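Flagellar assembly protein FliH (PDB 5B0O) is needed for flagellar assembly and regrowth, acting in the cytoplasm as part of bacterial flagellar protein export. Local coordinates at residues K72-V77 against R99-P104. Sequence-based numbering, arbitrary orientation.
Sequences KPQLRV and RLRGDP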
loop_
_atom_site.group_PDB
_atom_site.type_symbol
_atom_site.label_atom_id
_atom_site.label_comp_id
_atom_site.label_asym_id
_atom_site.label_seq_id
_atom_site.Cartn_x
_atom_site.Cartn_y
_atom_site.Cartn_z
ATOM N N LYS E 72 18.454 -38.386 0.276
ATOM C CA LYS E 72 17.639 -39.592 0.180
ATOM C C LYS E 72 16.275 -39.227 -0.375
ATOM O O LYS E 72 15.247 -39.458 0.261
ATOM C CB LYS E 72 17.478 -40.274 1.542
ATOM C CG LYS E 72 18.769 -40.769 2.174
ATOM C CD LYS E 72 18.498 -41.559 3.448
ATOM C CE LYS E 72 17.728 -40.731 4.468
ATOM N NZ LYS E 72 18.501 -39.565 4.988
ATOM N N PRO E 73 16.269 -38.666 -1.590
ATOM C CA PRO E 73 15.059 -38.150 -2.232
ATOM C C PRO E 73 14.004 -39.229 -2.374
ATOM O O PRO E 73 14.346 -40.372 -2.683
ATOM C CB PRO E 73 15.555 -37.730 -3.620
ATOM C CG PRO E 73 17.017 -37.512 -3.449
ATOM C CD PRO E 73 17.443 -38.554 -2.470
ATOM N N GLN E 74 12.744 -38.870 -2.138
ATOM C CA GLN E 74 11.631 -39.786 -2.354
ATOM C C GLN E 74 10.480 -39.073 -3.063
ATOM O O GLN E 74 10.026 -38.022 -2.622
ATOM C CB GLN E 74 11.163 -40.409 -1.036
ATOM C CG GLN E 74 10.133 -39.586 -0.266
ATOM C CD GLN E 74 9.791 -40.194 1.089
ATOM O OE1 GLN E 74 9.149 -39.557 1.929
ATOM N NE2 GLN E 74 10.217 -41.436 1.303
ATOM N N LEU E 75 10.044 -39.634 -4.189
ATOM C CA LEU E 75 8.890 -39.124 -4.925
ATOM C C LEU E 75 7.631 -39.794 -4.405
ATOM O O LEU E 75 7.615 -41.002 -4.169
ATOM C CB LEU E 75 9.040 -39.385 -6.424
ATOM C CG LEU E 75 7.820 -39.218 -7.330
ATOM C CD1 LEU E 75 7.348 -37.789 -7.340
ATOM C CD2 LEU E 75 8.137 -39.667 -8.747
ATOM N N ARG E 76 6.583 -39.003 -4.210
ATOM C CA ARG E 76 5.321 -39.512 -3.695
ATOM C C ARG E 76 4.201 -39.139 -4.641
ATOM O O ARG E 76 4.111 -37.994 -5.089
ATOM C CB ARG E 76 5.004 -38.915 -2.324
ATOM C CG ARG E 76 6.070 -39.112 -1.278
ATOM C CD ARG E 76 5.749 -38.296 -0.044
ATOM N NE ARG E 76 6.897 -38.190 0.849
ATOM C CZ ARG E 76 6.943 -37.387 1.905
ATOM N NH1 ARG E 76 5.900 -36.618 2.195
ATOM N NH2 ARG E 76 8.028 -37.348 2.670
ATOM N N VAL E 77 3.347 -40.111 -4.937
ATOM C CA VAL E 77 2.151 -39.865 -5.718
ATOM C C VAL E 77 1.002 -40.645 -5.097
ATOM O O VAL E 77 1.222 -41.524 -4.264
ATOM C CB VAL E 77 2.337 -40.282 -7.176
ATOM C CG1 VAL E 77 1.163 -39.806 -8.002
ATOM C CG2 VAL E 77 3.615 -39.693 -7.727
ATOM N N ARG E 99 13.537 -42.875 -4.575
ATOM C CA ARG E 99 12.633 -43.981 -4.276
ATOM C C ARG E 99 11.193 -43.501 -4.315
ATOM O O ARG E 99 10.934 -42.303 -4.256
ATOM C CB ARG E 99 12.970 -44.653 -2.942
ATOM C CG ARG E 99 12.794 -43.785 -1.733
ATOM C CD ARG E 99 13.549 -44.374 -0.554
ATOM N NE ARG E 99 13.616 -43.437 0.561
ATOM C CZ ARG E 99 13.236 -43.719 1.803
ATOM N NH1 ARG E 99 12.765 -44.927 2.106
ATOM N NH2 ARG E 99 13.333 -42.789 2.744
ATOM N N LEU E 100 10.260 -44.436 -4.453
ATOM C CA LEU E 100 8.858 -44.086 -4.638
ATOM C C LEU E 100 7.958 -44.689 -3.567
ATOM O O LEU E 100 8.161 -45.818 -3.111
ATOM C CB LEU E 100 8.387 -44.504 -6.027
ATOM C CG LEU E 100 7.066 -43.899 -6.482
ATOM C CD1 LEU E 100 6.993 -43.821 -7.997
ATOM C CD2 LEU E 100 5.894 -44.683 -5.928
ATOM N N ARG E 101 6.966 -43.905 -3.168
ATOM C CA ARG E 101 5.987 -44.301 -2.173
ATOM C C ARG E 101 4.630 -43.856 -2.668
ATOM O O ARG E 101 4.537 -42.955 -3.499
ATOM C CB ARG E 101 6.246 -43.572 -0.862
ATOM C CG ARG E 101 7.362 -44.118 -0.006
ATOM C CD ARG E 101 7.441 -43.279 1.256
ATOM N NE ARG E 101 6.212 -42.508 1.433
ATOM C CZ ARG E 101 6.105 -41.412 2.181
ATOM N NH1 ARG E 101 7.157 -40.939 2.834
ATOM N NH2 ARG E 101 4.939 -40.784 2.272
ATOM N N GLY E 102 3.572 -44.493 -2.182
ATOM C CA GLY E 102 2.257 -43.909 -2.340
ATOM C C GLY E 102 2.000 -42.939 -1.205
ATOM O O GLY E 102 2.330 -43.222 -0.052
ATOM N N ASP E 103 1.411 -41.794 -1.528
ATOM C CA ASP E 103 0.904 -40.875 -0.517
ATOM C C ASP E 103 -0.587 -40.684 -0.739
ATOM O O ASP E 103 -1.002 -40.166 -1.780
ATOM C CB ASP E 103 1.639 -39.535 -0.541
ATOM C CG ASP E 103 1.417 -38.732 0.731
ATOM O OD1 ASP E 103 2.178 -38.931 1.700
ATOM O OD2 ASP E 103 0.476 -37.910 0.769
ATOM N N PRO E 104 -1.397 -41.102 0.239
ATOM C CA PRO E 104 -2.852 -41.078 0.073
ATOM C C PRO E 104 -3.407 -39.665 -0.075
ATOM O O PRO E 104 -4.504 -39.497 -0.611
ATOM C CB PRO E 104 -3.353 -41.705 1.373
ATOM C CG PRO E 104 -2.279 -41.422 2.362
ATOM C CD PRO E 104 -0.997 -41.505 1.600
#
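Arg76 and Arg101 run alongside each other in the same direction on neighbouring parallel strands, which are the two arms of a beta-alpha-beta crossover in the C-terminal part of FliH: strand 74-77, helix 79-96, strand 99-102. Their guanidinium planes are only 18° apart, and Arg76 CD sits over one face of the Arg101 group, displaced from its centre. Like charges thus come close, Arg76 NE to Arg101 NH1 being 3.4 Å, and nearby oxygens probably offset the cost. Gln74 OE1 takes two bonds from Arg76, whose NE and NH2 reach it side-on; the NH2 bond, 2.6 Å to OE1, lies in the amide's carbonyl plane, whereas NE approaches from above that plane. Asp103 OD1 forms a long salt bridge with Arg101 NH2, while OD2 of the same carboxylate is hydrogen-bonded to Thr105 OG1. The Gln74 amide stands almost upright to the Arg101 guanidinium, planes 84° apart, and its NE2 lies over one face of the Arg99 guanidinium. With CG between the backbone N and carbonyl carbon (chi1 65°), the extended Arg99 chain brings that face to the amide.

On the opposite face these strands present Leu75, Val77 and Leu100. Leu75 and Leu100 both lean on Leu93 of the connecting helix, their own methyls, CD2 and CD1, meeting loosely at 4.4 Å. Strand 99-102 is one of the two edge strands of the sheet within the chain, and 74-77 also pairs antiparallel with 112-114. The last bridge pairs Val77 with Gly102, and one further backbone bond follows it, from Asp103 N to Val77 O, 2.8 Å.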